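Local coordinates for thylakoid lumenal 15 kDa protein 1, chloroplastic (Arabidopsis thaliana, PDB 3N90) that is of unknown function but folds as a right-handed quadrilateral beta helix of pentapeptide repeats and belongs to the chloroplast thylakoid lumen, at residues D22-T27 / Q40-G45; Q26-Q31 / A46-A51; D67-D72 / N85-G90. The protein carries 2 engineered substitutions. All coordinates share one frame; numbering follows the deposited sequence.

Contact 1. Residues D22-T27 / Q40-G45; sequences DFSGQT and QANFKG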
loop_
_atom_site.group_PDB
_atom_site.type_symbol
_atom_site.label_atom_id
_atom_site.label_comp_id
_atom_site.label_asym_id
_atom_site.label_seq_id
_atom_site.Cartn_x
_atom_site.Cartn_y
_atom_site.Cartn_z
ATOM N N ASP A 22 -8.012 -12.892 3.218
ATOM C CA ASP A 22 -8.471 -11.832 4.113
ATOM C C ASP A 22 -7.514 -11.604 5.274
ATOM O O ASP A 22 -7.408 -12.408 6.189
ATOM C CB ASP A 22 -9.923 -12.088 4.582
ATOM C CG ASP A 22 -10.546 -10.880 5.277
ATOM O OD1 ASP A 22 -9.802 -10.002 5.770
ATOM O OD2 ASP A 22 -11.802 -10.805 5.335
ATOM N N PHE A 23 -6.772 -10.494 5.196
ATOM C CA PHE A 23 -5.860 -10.084 6.236
ATOM C C PHE A 23 -6.364 -8.826 6.981
ATOM O O PHE A 23 -5.591 -8.176 7.673
ATOM C CB PHE A 23 -4.495 -9.752 5.622
ATOM C CG PHE A 23 -3.732 -10.950 5.102
ATOM C CD1 PHE A 23 -2.993 -11.758 5.977
ATOM C CD2 PHE A 23 -3.763 -11.287 3.739
ATOM C CE1 PHE A 23 -2.261 -12.887 5.499
ATOM C CE2 PHE A 23 -3.064 -12.407 3.264
ATOM C CZ PHE A 23 -2.291 -13.196 4.149
ATOM N N SER A 24 -7.640 -8.497 6.827
ATOM C CA SER A 24 -8.171 -7.221 7.341
ATOM C C SER A 24 -7.968 -7.120 8.857
ATOM O O SER A 24 -8.170 -8.097 9.587
ATOM C CB SER A 24 -9.644 -7.059 6.956
ATOM O OG SER A 24 -10.374 -8.180 7.421
ATOM N N GLY A 25 -7.510 -5.960 9.315
ATOM C CA GLY A 25 -7.276 -5.683 10.754
ATOM C C GLY A 25 -6.120 -6.392 11.445
ATOM O O GLY A 25 -5.904 -6.231 12.672
ATOM N N GLN A 26 -5.356 -7.172 10.697
ATOM C CA GLN A 26 -4.320 -7.982 11.304
ATOM C C GLN A 26 -3.040 -7.228 11.527
ATOM O O GLN A 26 -2.737 -6.267 10.805
ATOM C CB GLN A 26 -4.082 -9.215 10.469
ATOM C CG GLN A 26 -5.386 -9.987 10.299
ATOM C CD GLN A 26 -5.168 -11.358 9.804
ATOM O OE1 GLN A 26 -6.119 -12.087 9.519
ATOM N NE2 GLN A 26 -3.914 -11.736 9.680
ATOM N N THR A 27 -2.284 -7.671 12.535
ATOM C CA THR A 27 -0.978 -7.126 12.810
ATOM C C THR A 27 0.025 -7.848 11.957
ATOM O O THR A 27 0.283 -9.051 12.149
ATOM C CB THR A 27 -0.617 -7.256 14.296
ATOM O OG1 THR A 27 -1.635 -6.625 15.048
ATOM C CG2 THR A 27 0.692 -6.568 14.597
ATOM N N GLN A 40 -6.991 -8.937 -5.228
ATOM C CA GLN A 40 -8.216 -8.855 -4.421
ATOM C C GLN A 40 -8.055 -9.177 -2.936
ATOM O O GLN A 40 -9.038 -9.507 -2.269
ATOM C CB GLN A 40 -9.292 -9.790 -5.000
ATOM C CG GLN A 40 -9.705 -9.481 -6.405
ATOM C CD GLN A 40 -8.829 -10.108 -7.489
ATOM O OE1 GLN A 40 -8.466 -11.296 -7.435
ATOM N NE2 GLN A 40 -8.510 -9.310 -8.502
ATOM N N ALA A 41 -6.828 -9.119 -2.411
ATOM C CA ALA A 41 -6.602 -9.434 -1.007
ATOM C C ALA A 41 -7.190 -8.309 -0.185
ATOM O O ALA A 41 -7.243 -7.176 -0.645
ATOM C CB ALA A 41 -5.119 -9.590 -0.684
ATOM N N ASN A 42 -7.600 -8.633 1.035
ATOM C CA ASN A 42 -8.164 -7.661 1.959
ATOM C C ASN A 42 -7.189 -7.315 3.080
ATOM O O ASN A 42 -6.925 -8.134 3.969
ATOM C CB ASN A 42 -9.451 -8.233 2.569
ATOM C CG ASN A 42 -10.265 -7.188 3.334
ATOM O OD1 ASN A 42 -9.852 -6.044 3.494
ATOM N ND2 ASN A 42 -11.435 -7.611 3.821
ATOM N N PHE A 43 -6.604 -6.116 3.007
ATOM C CA PHE A 43 -5.758 -5.595 4.097
ATOM C C PHE A 43 -6.400 -4.397 4.792
ATOM O O PHE A 43 -5.697 -3.580 5.356
ATOM C CB PHE A 43 -4.371 -5.144 3.591
ATOM C CG PHE A 43 -3.482 -6.284 3.085
ATOM C CD1 PHE A 43 -2.739 -7.050 3.984
ATOM C CD2 PHE A 43 -3.414 -6.585 1.732
ATOM C CE1 PHE A 43 -1.902 -8.080 3.564
ATOM C CE2 PHE A 43 -2.581 -7.653 1.280
ATOM C CZ PHE A 43 -1.832 -8.396 2.218
ATOM N N LYS A 44 -7.722 -4.273 4.732
ATOM C CA LYS A 44 -8.351 -3.058 5.281
ATOM C C LYS A 44 -7.999 -2.893 6.753
ATOM O O LYS A 44 -8.159 -3.833 7.528
ATOM C CB LYS A 44 -9.872 -3.098 5.091
ATOM C CG LYS A 44 -10.588 -1.877 5.687
ATOM C CD LYS A 44 -12.022 -1.800 5.179
ATOM C CE LYS A 44 -12.627 -0.454 5.544
ATOM N NZ LYS A 44 -13.960 -0.282 4.931
ATOM N N GLY A 45 -7.463 -1.732 7.123
ATOM C CA GLY A 45 -7.050 -1.450 8.511
ATOM C C GLY A 45 -5.957 -2.321 9.081
ATOM O O GLY A 45 -5.757 -2.359 10.310
#
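The phenyl rings of Phe23 and Phe43 lie with planes only 5° apart but are slid so far along each other, centroids 5.2 Å apart, that they barely overlap. Phe43 CE1 and CZ reach Phe23 CD2, while Phe43 CD1 packs on Phe23 CB at 3.6 Å. Phe33 meets both rings edge-to-face, Tyr8 meets Phe23 in the same manner, and Phe2 meets it with inclined planes. The carboxylate of Asp22 and the amide of Asn42 also run side by side, their planes 28° apart. With CG opposite the main-chain nitrogen (chi1 -168° in both), each group folds back over its own turn: Asp22 OD1 accepts from Ser24 N at 2.8 Å and from Ser24 OG at 2.5 Å, and Asn42 OD1 accepts from Lys44 N at 3.0 Å. With an alanine in place of this aspartate, Ser24 N and OG would probably both lose their shared acceptor, leaving the hydroxyl free to turn. Between the backbones, Phe23 N donates to Asn42 O at 2.7 Å and Gly25 N to Lys44 O at 2.9 Å. These same-direction bonds between parallel segments, with Asx turns at Asp22 and Asn42 and phenylalanines inside, fit successive coils of the pentapeptide-repeat, right-handed quadrilateral beta helix.

Contact 2. Residues Q26-Q31 / A46-A51; sequences QTLIRQ and AKLLGA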
loop_
_atom_site.group_PDB
_atom_site.type_symbol
_atom_site.label_atom_id
_atom_site.label_comp_id
_atom_site.label_asym_id
_atom_site.label_seq_id
_atom_site.Cartn_x
_atom_site.Cartn_y
_atom_site.Cartn_z
ATOM N N GLN A 26 -5.356 -7.172 10.697
ATOM C CA GLN A 26 -4.320 -7.982 11.304
ATOM C C GLN A 26 -3.040 -7.228 11.527
ATOM O O GLN A 26 -2.737 -6.267 10.805
ATOM C CB GLN A 26 -4.082 -9.215 10.469
ATOM C CG GLN A 26 -5.386 -9.987 10.299
ATOM C CD GLN A 26 -5.168 -11.358 9.804
ATOM O OE1 GLN A 26 -6.119 -12.087 9.519
ATOM N NE2 GLN A 26 -3.914 -11.736 9.680
ATOM N N THR A 27 -2.284 -7.671 12.535
ATOM C CA THR A 27 -0.978 -7.126 12.810
ATOM C C THR A 27 0.025 -7.848 11.957
ATOM O O THR A 27 0.283 -9.051 12.149
ATOM C CB THR A 27 -0.617 -7.256 14.296
ATOM O OG1 THR A 27 -1.635 -6.625 15.048
ATOM C CG2 THR A 27 0.692 -6.568 14.597
ATOM N N LEU A 28 0.566 -7.113 10.971
ATOM C CA LEU A 28 1.514 -7.643 10.008
ATOM C C LEU A 28 2.766 -6.752 9.877
ATOM O O LEU A 28 3.261 -6.498 8.782
ATOM C CB LEU A 28 0.840 -7.816 8.637
ATOM C CG LEU A 28 -0.442 -8.673 8.681
ATOM C CD1 LEU A 28 -1.318 -8.372 7.494
ATOM C CD2 LEU A 28 -0.068 -10.122 8.747
ATOM N N ILE A 29 3.281 -6.315 11.015
ATOM C CA ILE A 29 4.443 -5.448 11.029
ATOM C C ILE A 29 5.615 -6.173 10.396
ATOM O O ILE A 29 5.973 -7.274 10.809
ATOM C CB ILE A 29 4.730 -5.019 12.478
ATOM C CG1 ILE A 29 3.579 -4.123 12.986
ATOM C CG2 ILE A 29 6.126 -4.409 12.589
ATOM C CD1 ILE A 29 3.690 -3.712 14.497
ATOM N N ARG A 30 6.215 -5.573 9.368
ATOM C CA ARG A 30 7.374 -6.153 8.707
ATOM C C ARG A 30 7.141 -7.568 8.126
ATOM O O ARG A 30 8.079 -8.290 7.883
ATOM C CB ARG A 30 8.613 -6.112 9.627
ATOM C CG ARG A 30 9.044 -4.640 9.876
ATOM C CD ARG A 30 10.104 -4.600 10.962
ATOM N NE ARG A 30 10.633 -3.246 11.165
ATOM C CZ ARG A 30 11.068 -2.773 12.324
ATOM N NH1 ARG A 30 10.981 -3.518 13.424
ATOM N NH2 ARG A 30 11.566 -1.536 12.386
ATOM N N GLN A 31 5.874 -7.870 7.861
ATOM C CA GLN A 31 5.512 -9.082 7.119
ATOM C C GLN A 31 6.148 -9.050 5.717
ATOM O O GLN A 31 6.172 -7.988 5.036
ATOM C CB GLN A 31 4.006 -9.190 7.002
ATOM C CG GLN A 31 3.549 -10.636 6.729
ATOM C CD GLN A 31 3.832 -11.581 7.886
ATOM O OE1 GLN A 31 3.720 -11.188 9.066
ATOM N NE2 GLN A 31 4.193 -12.841 7.564
ATOM N N ALA A 46 -5.244 -3.055 8.213
ATOM C CA ALA A 46 -4.130 -3.853 8.674
ATOM C C ALA A 46 -2.967 -2.963 9.144
ATOM O O ALA A 46 -2.828 -1.807 8.716
ATOM C CB ALA A 46 -3.658 -4.808 7.603
ATOM N N LYS A 47 -2.149 -3.500 10.037
ATOM C CA LYS A 47 -0.973 -2.789 10.495
ATOM C C LYS A 47 0.229 -3.402 9.788
ATOM O O LYS A 47 0.648 -4.549 10.051
ATOM C CB LYS A 47 -0.830 -2.797 12.030
ATOM C CG LYS A 47 -2.049 -2.343 12.809
ATOM C CD LYS A 47 -2.585 -0.970 12.378
ATOM C CE LYS A 47 -3.732 -0.485 13.290
ATOM N NZ LYS A 47 -3.853 1.010 13.238
ATOM N N LEU A 48 0.754 -2.639 8.829
ATOM C CA LEU A 48 1.780 -3.145 7.924
ATOM C C LEU A 48 3.050 -2.270 7.947
ATOM O O LEU A 48 3.759 -2.132 6.930
ATOM C CB LEU A 48 1.218 -3.195 6.496
ATOM C CG LEU A 48 0.232 -4.351 6.208
ATOM C CD1 LEU A 48 -0.798 -4.002 5.161
ATOM C CD2 LEU A 48 1.076 -5.551 5.791
ATOM N N LEU A 49 3.340 -1.675 9.101
ATOM C CA LEU A 49 4.546 -0.902 9.205
ATOM C C LEU A 49 5.752 -1.719 8.728
ATOM O O LEU A 49 5.989 -2.826 9.218
ATOM C CB LEU A 49 4.758 -0.411 10.641
ATOM C CG LEU A 49 6.050 0.395 10.879
ATOM C CD1 LEU A 49 5.760 1.527 11.872
ATOM C CD2 LEU A 49 7.265 -0.466 11.302
ATOM N N GLY A 50 6.514 -1.188 7.779
ATOM C CA GLY A 50 7.799 -1.852 7.378
ATOM C C GLY A 50 7.629 -3.162 6.588
ATOM O O GLY A 50 8.618 -3.839 6.272
ATOM N N ALA A 51 6.384 -3.461 6.210
ATOM C CA ALA A 51 6.083 -4.699 5.439
ATOM C C ALA A 51 6.722 -4.601 4.057
ATOM O O ALA A 51 6.908 -3.489 3.556
ATOM C CB ALA A 51 4.551 -4.889 5.312
#
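Three backbone hydrogen bonds join 26-31 to 46-51, two neighbouring coils of the quadrilateral beta helix. Lys47 N donates to Gln26 O at 2.9 Å, almost straight at 171°; Leu28 N returns a bond to Lys47 O at 2.7 Å, so Lys47 is gripped through both its N and its O. Arg30 N to Leu49 O, 2.8 Å, is the third. Both segments make type II turns, Leu28 to Gln31 and Leu48 to Ala51, and the CA register, with Ile29 nearest Leu48 and Arg30 nearest Ala51, sets one turn over the other. The amide end of Gln31 is turned to Thr13 and Tyr8, toward the N-terminal part of the chain.

Inside the coil, Leu28 and Leu48 point the same way, and Leu48 CD2 touches Leu28 CB at 3.6 Å. Each leucine has CG opposite its carbonyl carbon (chi1 -55° and -75°), which repeats the same side-chain course on both coils. On the outer side, Leu49 CD2 approaches Ile29 CG2 and lies over one face of the Arg30 guanidinium. Gly50, with its positive phi, sits under the extended Arg30 chain, where a beta carbon would collide with Arg30 CG. Ala51 CB ends 3.5 Å from Gln31 O.

Contact 3. Residues D67-D72 / N85-G90; sequences DLRGAD and NANLEG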
loop_
_atom_site.group_PDB
_atom_site.type_symbol
_atom_site.label_atom_id
_atom_site.label_comp_id
_atom_site.label_asym_id
_atom_site.label_seq_id
_atom_site.Cartn_x
_atom_site.Cartn_y
_atom_site.Cartn_z
ATOM N N ASP A 67 -2.062 0.959 7.936
ATOM C CA ASP A 67 -0.806 1.565 8.354
ATOM C C ASP A 67 0.303 0.978 7.498
ATOM O O ASP A 67 0.684 -0.169 7.675
ATOM C CB ASP A 67 -0.578 1.296 9.847
ATOM C CG ASP A 67 0.722 1.884 10.378
ATOM O OD1 ASP A 67 1.491 2.522 9.606
ATOM O OD2 ASP A 67 0.992 1.682 11.594
ATOM N N LEU A 68 0.773 1.749 6.504
ATOM C CA LEU A 68 1.816 1.313 5.564
ATOM C C LEU A 68 3.120 2.099 5.759
ATOM O O LEU A 68 3.944 2.175 4.864
ATOM C CB LEU A 68 1.316 1.479 4.115
ATOM C CG LEU A 68 0.014 0.724 3.781
ATOM C CD1 LEU A 68 -0.572 1.232 2.435
ATOM C CD2 LEU A 68 0.284 -0.780 3.785
ATOM N N ARG A 69 3.310 2.699 6.937
ATOM C CA ARG A 69 4.526 3.466 7.153
ATOM C C ARG A 69 5.767 2.637 6.898
ATOM O O ARG A 69 5.938 1.529 7.443
ATOM C CB ARG A 69 4.550 4.054 8.572
ATOM C CG ARG A 69 3.404 5.057 8.796
ATOM C CD ARG A 69 3.383 5.474 10.263
ATOM N NE ARG A 69 3.064 4.344 11.139
ATOM C CZ ARG A 69 3.338 4.296 12.445
ATOM N NH1 ARG A 69 3.951 5.332 13.032
ATOM N NH2 ARG A 69 2.977 3.224 13.174
ATOM N N GLY A 70 6.656 3.141 6.045
ATOM C CA GLY A 70 7.919 2.509 5.761
ATOM C C GLY A 70 7.837 1.208 4.939
ATOM O O GLY A 70 8.848 0.506 4.749
ATOM N N ALA A 71 6.635 0.896 4.447
ATOM C CA ALA A 71 6.488 -0.323 3.633
ATOM C C ALA A 71 7.156 -0.154 2.289
ATOM O O ALA A 71 7.282 0.978 1.785
ATOM C CB ALA A 71 5.037 -0.667 3.446
ATOM N N ASP A 72 7.525 -1.285 1.687
ATOM C CA ASP A 72 8.208 -1.232 0.394
ATOM C C ASP A 72 7.273 -1.711 -0.711
ATOM O O ASP A 72 6.898 -2.892 -0.728
ATOM C CB ASP A 72 9.453 -2.078 0.408
ATOM C CG ASP A 72 10.290 -1.923 -0.875
ATOM O OD1 ASP A 72 10.044 -0.974 -1.654
ATOM O OD2 ASP A 72 11.191 -2.736 -1.096
ATOM N N ASN A 85 -7.420 6.671 2.789
ATOM C CA ASN A 85 -6.947 6.897 4.148
ATOM C C ASN A 85 -5.735 6.068 4.597
ATOM O O ASN A 85 -5.436 5.989 5.791
ATOM C CB ASN A 85 -8.105 6.727 5.145
ATOM C CG ASN A 85 -9.109 7.869 5.069
ATOM O OD1 ASN A 85 -8.721 9.034 5.092
ATOM N ND2 ASN A 85 -10.391 7.537 5.007
ATOM N N ALA A 86 -5.024 5.471 3.646
ATOM C CA ALA A 86 -3.878 4.672 3.970
ATOM C C ALA A 86 -2.726 5.599 4.330
ATOM O O ALA A 86 -2.539 6.668 3.696
ATOM C CB ALA A 86 -3.507 3.751 2.783
ATOM N N ASN A 87 -1.976 5.228 5.348
ATOM C CA ASN A 87 -0.801 6.003 5.725
ATOM C C ASN A 87 0.477 5.406 5.115
ATOM O O ASN A 87 0.963 4.345 5.536
ATOM C CB ASN A 87 -0.695 6.216 7.257
ATOM C CG ASN A 87 0.461 7.128 7.641
ATOM O OD1 ASN A 87 1.175 7.650 6.780
ATOM N ND2 ASN A 87 0.653 7.337 8.942
ATOM N N LEU A 88 1.003 6.050 4.061
ATOM C CA LEU A 88 2.261 5.575 3.472
ATOM C C LEU A 88 3.494 6.351 3.909
ATOM O O LEU A 88 4.507 6.326 3.232
ATOM C CB LEU A 88 2.172 5.497 1.910
ATOM C CG LEU A 88 1.082 4.545 1.396
ATOM C CD1 LEU A 88 -0.234 5.287 1.198
ATOM C CD2 LEU A 88 1.489 3.929 0.088
ATOM N N GLU A 89 3.409 7.053 5.045
ATOM C CA GLU A 89 4.545 7.869 5.451
ATOM C C GLU A 89 5.862 7.092 5.381
ATOM O O GLU A 89 6.032 6.028 6.018
ATOM C CB GLU A 89 4.265 8.463 6.834
ATOM C CG GLU A 89 5.399 9.142 7.546
ATOM C CD GLU A 89 5.178 9.018 9.076
ATOM O OE1 GLU A 89 4.011 9.179 9.553
ATOM O OE2 GLU A 89 6.161 8.732 9.786
ATOM N N GLY A 90 6.805 7.590 4.574
ATOM C CA GLY A 90 8.130 6.994 4.475
ATOM C C GLY A 90 8.249 5.647 3.771
ATOM O O GLY A 90 9.281 4.960 3.853
HETATM O O HOH W 1 5.413 7.426 12.744
#
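Leu68 N donates to Asn87 O at 2.8 Å and Gly70 N to Glu89 O at 3.0 Å, two bonds in the same direction that pair the backbones residue for residue. Weaker CA-H...O contacts fall between and beyond them, from Arg69 CA to Glu89 O and from Gly70 CA to Gly90 O; the second is nearly straight, 169° at the hydrogen. On the inner side Leu68 and Leu88 run alongside each other, and Leu68 CD1 reaches Leu88 CG at 3.8 Å and Ala86 CB at 3.9 Å.

Outside, the aliphatic part of Arg69 does the touching. Its CG and CD cross the amide of Asn87, both 3.6 Å from Asn87 ND2, with guanidinium and amide planes 30° apart, and CD also approaches Glu89 OE1. A bend at chi3 (-65°) turns the guanidinium back to its own segment, where it grips Asp67 side-on in a salt bridge: NE to OD1 at 2.9 Å, in the guanidinium plane, and NH2 to OD2 at 3.0 Å. Asp67 OD1 accepts from Arg69 N as well, from the opposite face of the carboxylate plane, and thus fixes both ends of the arginine. The Glu89 carboxylate makes no direct bond to the guanidinium; a water accepts from Arg69 NH1 and donates only weakly to Glu89 OE2.

Asn87 is positioned in turn by its OD1, which takes Glu89 N from above the amide plane. Behind the first shell, Leu68 rests on Leu48 and Arg69 on Leu49 of the preceding coil. Asx turns at Asp67 and Asn87, leucines packed inside, and a type II turn from Leu68 to Ala71 with Gly70 at positive phi, matched by Gly90, describe consecutive rungs of a pentapeptide-repeat beta helix.

Contacts 1 and 2 start from overlapping segments, 22-27 and 26-31, which share Gln26 and Thr27, and join one coil to the next along two adjoining sides, their centres 10 Å apart. Their cores merge inside the helix, where Phe43 CD1 packs on Leu48 CD1 at 3.8 Å and Phe23 CB on Leu28 CD1 at 3.9 Å. The first segment of contact 3 stacks on the second of contact 2, with probable hydrogen bonds from Leu48 N to Asp67 O (2.7 Å) and Gly50 N to Arg69 O (2.8 Å). Contacts 1 and 3 do not touch (nearest atoms about 5 Å apart). A sulfate, probably from the crystallisation liquor, lies about 6 Å from the Gln31 side chain.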